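PDB 3EFY: Cif (Cell cycle inhibiting factor) from Escherichia coli, which probably deamidates a glutamine side chain of host NEDD8, switching off cullin-RING ubiquitin ligases and so blocking the host cell cycle. Local coordinates for residues C117-D129 with N150-Q162. Sequence-based numbering, arbitrary orientation.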
loop_
_atom_site.group_PDB
_atom_site.type_symbol
_atom_site.label_atom_id
_atom_site.label_comp_id
_atom_site.label_asym_id
_atom_site.label_seq_id
_atom_site.Cartn_x
_atom_site.Cartn_y
_atom_site.Cartn_z
ATOM N N CYS A 117 -8.798 21.230 -15.863
ATOM C CA CYS A 117 -9.948 20.923 -16.685
ATOM C C CYS A 117 -9.930 21.588 -18.075
ATOM O O CYS A 117 -10.290 20.991 -19.096
ATOM C CB CYS A 117 -11.241 21.210 -15.912
ATOM S SG CYS A 117 -11.447 19.994 -14.577
ATOM N N ASN A 118 -9.491 22.830 -18.124
ATOM C CA ASN A 118 -9.327 23.508 -19.393
ATOM C C ASN A 118 -8.298 22.760 -20.227
ATOM O O ASN A 118 -8.501 22.556 -21.427
ATOM C CB ASN A 118 -8.862 24.937 -19.187
ATOM C CG ASN A 118 -8.609 25.668 -20.524
ATOM O OD1 ASN A 118 -7.459 25.909 -20.920
ATOM N ND2 ASN A 118 -9.691 25.988 -21.241
ATOM N N TYR A 119 -7.222 22.311 -19.587
ATOM C CA TYR A 119 -6.216 21.488 -20.288
ATOM C C TYR A 119 -6.847 20.223 -20.901
ATOM O O TYR A 119 -6.628 19.895 -22.078
ATOM C CB TYR A 119 -4.977 21.153 -19.360
ATOM C CG TYR A 119 -4.211 19.983 -19.860
ATOM C CD1 TYR A 119 -3.369 20.099 -20.961
ATOM C CD2 TYR A 119 -4.446 18.699 -19.345
ATOM C CE1 TYR A 119 -2.750 19.009 -21.499
ATOM C CE2 TYR A 119 -3.807 17.598 -19.860
ATOM C CZ TYR A 119 -2.957 17.754 -20.938
ATOM O OH TYR A 119 -2.354 16.686 -21.510
ATOM N N PHE A 120 -7.653 19.479 -20.124
ATOM C CA PHE A 120 -8.292 18.276 -20.655
ATOM C C PHE A 120 -9.108 18.622 -21.904
ATOM O O PHE A 120 -9.069 17.923 -22.935
ATOM C CB PHE A 120 -9.268 17.633 -19.639
ATOM C CG PHE A 120 -8.647 17.148 -18.351
ATOM C CD1 PHE A 120 -7.370 16.688 -18.267
ATOM C CD2 PHE A 120 -9.425 17.112 -17.206
ATOM C CE1 PHE A 120 -6.864 16.278 -17.080
ATOM C CE2 PHE A 120 -8.944 16.674 -16.046
ATOM C CZ PHE A 120 -7.666 16.257 -15.949
ATOM N N SER A 121 -9.851 19.717 -21.799
ATOM C CA SER A 121 -10.709 20.139 -22.896
ATOM C C SER A 121 -9.893 20.476 -24.155
ATOM O O SER A 121 -10.198 20.002 -25.236
ATOM C CB SER A 121 -11.572 21.326 -22.480
ATOM O OG SER A 121 -12.459 21.608 -23.549
ATOM N N CYS A 122 -8.843 21.258 -23.991
ATOM C CA CYS A 122 -7.958 21.604 -25.119
ATOM C C CYS A 122 -7.298 20.375 -25.744
ATOM O O CYS A 122 -7.351 20.193 -26.953
ATOM C CB CYS A 122 -6.878 22.583 -24.675
ATOM S SG CYS A 122 -7.496 24.205 -24.247
ATOM N N MET A 123 -6.693 19.507 -24.930
ATOM C CA MET A 123 -6.022 18.325 -25.451
ATOM C C MET A 123 -6.994 17.375 -26.147
ATOM O O MET A 123 -6.665 16.765 -27.167
ATOM C CB MET A 123 -5.245 17.623 -24.325
ATOM C CG MET A 123 -4.464 16.413 -24.687
ATOM S SD MET A 123 -3.047 16.856 -25.762
ATOM C CE MET A 123 -2.715 18.456 -25.117
ATOM N N SER A 124 -8.215 17.267 -25.638
ATOM C CA SER A 124 -9.201 16.369 -26.243
ATOM C C SER A 124 -9.620 16.836 -27.641
ATOM O O SER A 124 -10.074 16.037 -28.425
ATOM C CB SER A 124 -10.444 16.204 -25.358
ATOM O OG SER A 124 -11.091 17.422 -25.161
ATOM N N GLN A 125 -9.423 18.111 -27.930
ATOM C CA GLN A 125 -9.739 18.714 -29.221
ATOM C C GLN A 125 -8.477 18.935 -30.072
ATOM O O GLN A 125 -8.523 19.674 -31.068
ATOM C CB GLN A 125 -10.405 20.051 -28.992
ATOM C CG GLN A 125 -11.775 19.966 -28.351
ATOM C CD GLN A 125 -12.301 21.314 -27.985
ATOM O OE1 GLN A 125 -12.232 21.730 -26.828
ATOM N NE2 GLN A 125 -12.819 22.031 -28.971
ATOM N N ASN A 126 -7.376 18.320 -29.662
ATOM C CA ASN A 126 -6.069 18.444 -30.321
ATOM C C ASN A 126 -5.563 19.879 -30.421
ATOM O O ASN A 126 -4.907 20.235 -31.403
ATOM C CB ASN A 126 -6.096 17.782 -31.715
ATOM C CG ASN A 126 -4.689 17.433 -32.253
ATOM O OD1 ASN A 126 -3.745 17.128 -31.491
ATOM N ND2 ASN A 126 -4.552 17.469 -33.585
ATOM N N LYS A 127 -5.842 20.704 -29.417
ATOM C CA LYS A 127 -5.339 22.062 -29.414
ATOM C C LYS A 127 -4.206 22.120 -28.404
ATOM O O LYS A 127 -4.401 22.535 -27.265
ATOM C CB LYS A 127 -6.446 23.066 -29.101
ATOM C CG LYS A 127 -7.695 22.879 -29.951
ATOM C CD LYS A 127 -8.681 24.043 -29.829
ATOM C CE LYS A 127 -10.133 23.624 -30.091
ATOM N NZ LYS A 127 -10.468 23.339 -31.540
ATOM N N THR A 128 -3.021 21.658 -28.813
ATOM C CA THR A 128 -1.878 21.629 -27.909
ATOM C C THR A 128 -1.502 23.058 -27.563
ATOM O O THR A 128 -1.549 23.947 -28.404
ATOM C CB THR A 128 -0.657 20.897 -28.506
ATOM O OG1 THR A 128 -0.213 21.605 -29.664
ATOM C CG2 THR A 128 -1.005 19.459 -28.887
ATOM N N ASP A 129 -1.195 23.283 -26.302
ATOM C CA ASP A 129 -0.701 24.547 -25.854
ATOM C C ASP A 129 0.519 24.203 -25.001
ATOM O O ASP A 129 0.367 23.775 -23.873
ATOM C CB ASP A 129 -1.810 25.238 -25.069
ATOM C CG ASP A 129 -1.403 26.567 -24.492
ATOM O OD1 ASP A 129 -0.191 26.855 -24.404
ATOM O OD2 ASP A 129 -2.329 27.320 -24.085
ATOM N N ASN A 150 6.097 14.117 -29.387
ATOM C CA ASN A 150 5.654 12.901 -28.757
ATOM C C ASN A 150 4.175 12.901 -28.309
ATOM O O ASN A 150 3.717 11.895 -27.793
ATOM C CB ASN A 150 6.581 12.548 -27.619
ATOM C CG ASN A 150 7.985 12.260 -28.123
ATOM O OD1 ASN A 150 8.136 11.746 -29.248
ATOM N ND2 ASN A 150 8.991 12.600 -27.335
ATOM N N ILE A 151 3.453 13.965 -28.590
ATOM C CA ILE A 151 1.989 13.940 -28.427
ATOM C C ILE A 151 1.403 12.846 -29.331
ATOM O O ILE A 151 1.804 12.698 -30.517
ATOM C CB ILE A 151 1.361 15.317 -28.677
ATOM C CG1 ILE A 151 1.858 16.318 -27.643
ATOM C CG2 ILE A 151 -0.192 15.228 -28.643
ATOM C CD1 ILE A 151 1.646 17.747 -27.987
ATOM N N GLN A 152 0.512 12.032 -28.777
ATOM C CA GLN A 152 -0.142 10.945 -29.502
ATOM C C GLN A 152 -1.640 11.201 -29.514
ATOM O O GLN A 152 -2.376 10.425 -28.953
ATOM C CB GLN A 152 0.060 9.571 -28.857
ATOM C CG GLN A 152 1.330 9.325 -28.079
ATOM C CD GLN A 152 2.433 8.648 -28.876
ATOM O OE1 GLN A 152 3.596 9.062 -28.813
ATOM N NE2 GLN A 152 2.084 7.593 -29.604
ATOM N N TYR A 153 -2.084 12.266 -30.161
ATOM C CA TYR A 153 -3.514 12.515 -30.285
ATOM C C TYR A 153 -4.209 11.417 -31.115
ATOM O O TYR A 153 -3.753 11.046 -32.201
ATOM C CB TYR A 153 -3.778 13.901 -30.880
ATOM C CG TYR A 153 -5.243 14.222 -31.044
ATOM C CD1 TYR A 153 -6.050 14.465 -29.931
ATOM C CD2 TYR A 153 -5.832 14.275 -32.308
ATOM C CE1 TYR A 153 -7.398 14.749 -30.067
ATOM C CE2 TYR A 153 -7.189 14.577 -32.459
ATOM C CZ TYR A 153 -7.969 14.806 -31.336
ATOM O OH TYR A 153 -9.312 15.100 -31.475
ATOM N N GLN A 154 -5.300 10.883 -30.565
ATOM C CA GLN A 154 -6.218 9.993 -31.295
ATOM C C GLN A 154 -7.578 10.716 -31.439
ATOM O O GLN A 154 -7.860 11.666 -30.701
ATOM C CB GLN A 154 -6.310 8.610 -30.604
ATOM C CG GLN A 154 -6.228 8.580 -29.031
ATOM C CD GLN A 154 -4.767 8.583 -28.433
ATOM O OE1 GLN A 154 -3.846 7.956 -28.992
ATOM N NE2 GLN A 154 -4.578 9.274 -27.285
ATOM N N LYS A 155 -8.402 10.315 -32.409
ATOM C CA LYS A 155 -9.629 11.076 -32.729
ATOM C C LYS A 155 -10.635 11.114 -31.566
ATOM O O LYS A 155 -11.221 12.159 -31.284
ATOM C CB LYS A 155 -10.302 10.554 -34.017
ATOM C CG LYS A 155 -11.321 11.537 -34.648
ATOM C CD LYS A 155 -11.188 11.611 -36.197
ATOM C CE LYS A 155 -11.937 12.822 -36.784
ATOM N NZ LYS A 155 -11.620 13.110 -38.231
ATOM N N HIS A 156 -10.825 9.993 -30.887
ATOM C CA HIS A 156 -11.619 10.005 -29.651
ATOM C C HIS A 156 -10.951 9.148 -28.573
ATOM O O HIS A 156 -9.926 8.507 -28.819
ATOM C CB HIS A 156 -13.074 9.585 -29.936
ATOM C CG HIS A 156 -13.877 10.637 -30.656
ATOM N ND1 HIS A 156 -14.311 11.796 -30.041
ATOM C CD2 HIS A 156 -14.306 10.714 -31.940
ATOM C CE1 HIS A 156 -14.977 12.536 -30.913
ATOM N NE2 HIS A 156 -14.984 11.904 -32.074
ATOM N N ASP A 157 -11.505 9.185 -27.363
ATOM C CA ASP A 157 -11.017 8.372 -26.243
ATOM C C ASP A 157 -9.542 8.582 -25.859
ATOM O O ASP A 157 -8.855 7.616 -25.506
ATOM C CB ASP A 157 -11.219 6.885 -26.522
ATOM C CG ASP A 157 -12.636 6.540 -26.940
ATOM O OD1 ASP A 157 -13.594 7.288 -26.591
ATOM O OD2 ASP A 157 -12.768 5.498 -27.623
ATOM N N ASN A 158 -9.077 9.826 -25.905
ATOM C CA ASN A 158 -7.741 10.177 -25.444
ATOM C C ASN A 158 -7.625 9.943 -23.910
ATOM O O ASN A 158 -6.658 9.361 -23.427
ATOM C CB ASN A 158 -7.472 11.649 -25.780
ATOM C CG ASN A 158 -7.298 11.875 -27.283
ATOM O OD1 ASN A 158 -8.198 12.411 -27.966
ATOM N ND2 ASN A 158 -6.166 11.410 -27.805
ATOM N N PHE A 159 -8.662 10.355 -23.188
ATOM C CA PHE A 159 -8.632 10.309 -21.725
ATOM C C PHE A 159 -9.482 9.173 -21.172
ATOM O O PHE A 159 -10.548 8.852 -21.713
ATOM C CB PHE A 159 -9.173 11.609 -21.134
ATOM C CG PHE A 159 -8.248 12.791 -21.282
ATOM C CD1 PHE A 159 -7.230 12.989 -20.374
ATOM C CD2 PHE A 159 -8.411 13.680 -22.308
ATOM C CE1 PHE A 159 -6.370 14.074 -20.461
ATOM C CE2 PHE A 159 -7.560 14.820 -22.418
ATOM C CZ PHE A 159 -6.518 14.992 -21.510
ATOM N N SER A 160 -9.024 8.610 -20.063
ATOM C CA SER A 160 -9.824 7.712 -19.203
ATOM C C SER A 160 -9.570 8.155 -17.760
ATOM O O SER A 160 -8.418 8.362 -17.380
ATOM C CB SER A 160 -9.319 6.287 -19.347
ATOM O OG SER A 160 -10.019 5.360 -18.541
ATOM N N PHE A 161 -10.629 8.273 -16.970
ATOM C CA PHE A 161 -10.535 8.745 -15.609
ATOM C C PHE A 161 -11.109 7.730 -14.643
ATOM O O PHE A 161 -11.985 6.932 -14.989
ATOM C CB PHE A 161 -11.326 10.021 -15.433
ATOM C CG PHE A 161 -10.862 11.151 -16.314
ATOM C CD1 PHE A 161 -9.793 11.943 -15.907
ATOM C CD2 PHE A 161 -11.500 11.427 -17.514
ATOM C CE1 PHE A 161 -9.362 13.007 -16.715
ATOM C CE2 PHE A 161 -11.105 12.491 -18.297
ATOM C CZ PHE A 161 -10.019 13.272 -17.897
ATOM N N GLN A 162 -10.624 7.780 -13.404
ATOM C CA GLN A 162 -11.286 7.102 -12.266
ATOM C C GLN A 162 -11.453 8.139 -11.167
ATOM O O GLN A 162 -10.509 8.902 -10.872
ATOM C CB GLN A 162 -10.480 5.930 -11.741
ATOM C CG GLN A 162 -10.241 4.862 -12.822
ATOM C CD GLN A 162 -9.405 3.705 -12.340
ATOM O OE1 GLN A 162 -8.950 3.676 -11.182
ATOM N NE2 GLN A 162 -9.220 2.704 -13.213
HETATM O O HOH W 1 -11.252 13.721 -29.084
#
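Tyr153 lies against Asn126 and the carbonyl of Ser124, in the turn that closes helix 113-124. Its CB lies 3.3 Å from OD1 of Asn126, and CG and CD2 run beneath the same amide, whose plane is turned only 7° from the ring, a stacked pair. CD1 faces the carbonyl O of Met123 at 3.6 Å. CE2 and CZ lie under CB of Asn126, 3.5 Å from each; this CB sits over the ring centre, nearly along the ring normal, a CH-pi contact. On the CE1 edge, the carbonyl O of Ser124 lies near the ring plane. At the tip, OH donates a hydrogen bond to that O (3.3 Å), coming from above the carbonyl plane with a C=O...O angle of 135°. Water 1 donates to Ser124 O as well, and links it to Lys155 O.

Asn126 is the C' residue of a Schellman motif: its phi is positive, Lys127 N bonds to Cys122 O, and its own N bonds to Met123 O, a geometry consistent with its side chain reaching over the ring.

One turn back, helix 113-124 packs on strand 159-166, an outermost strand of the antiparallel sheet within this chain, through three phenylalanines. Phe120 presents its edge to the face of Phe159, an offset edge-to-face pair (centroids 5.1 Å apart, planes steeply inclined), while the edge of Phe161 points at the face of Phe120, an edge-to-face pair with centroids 5.0 Å apart. With CG of Met123 anti to the backbone N (chi1 -178°), that atom is led to the Phe159 ring, 4.0 Å from CZ.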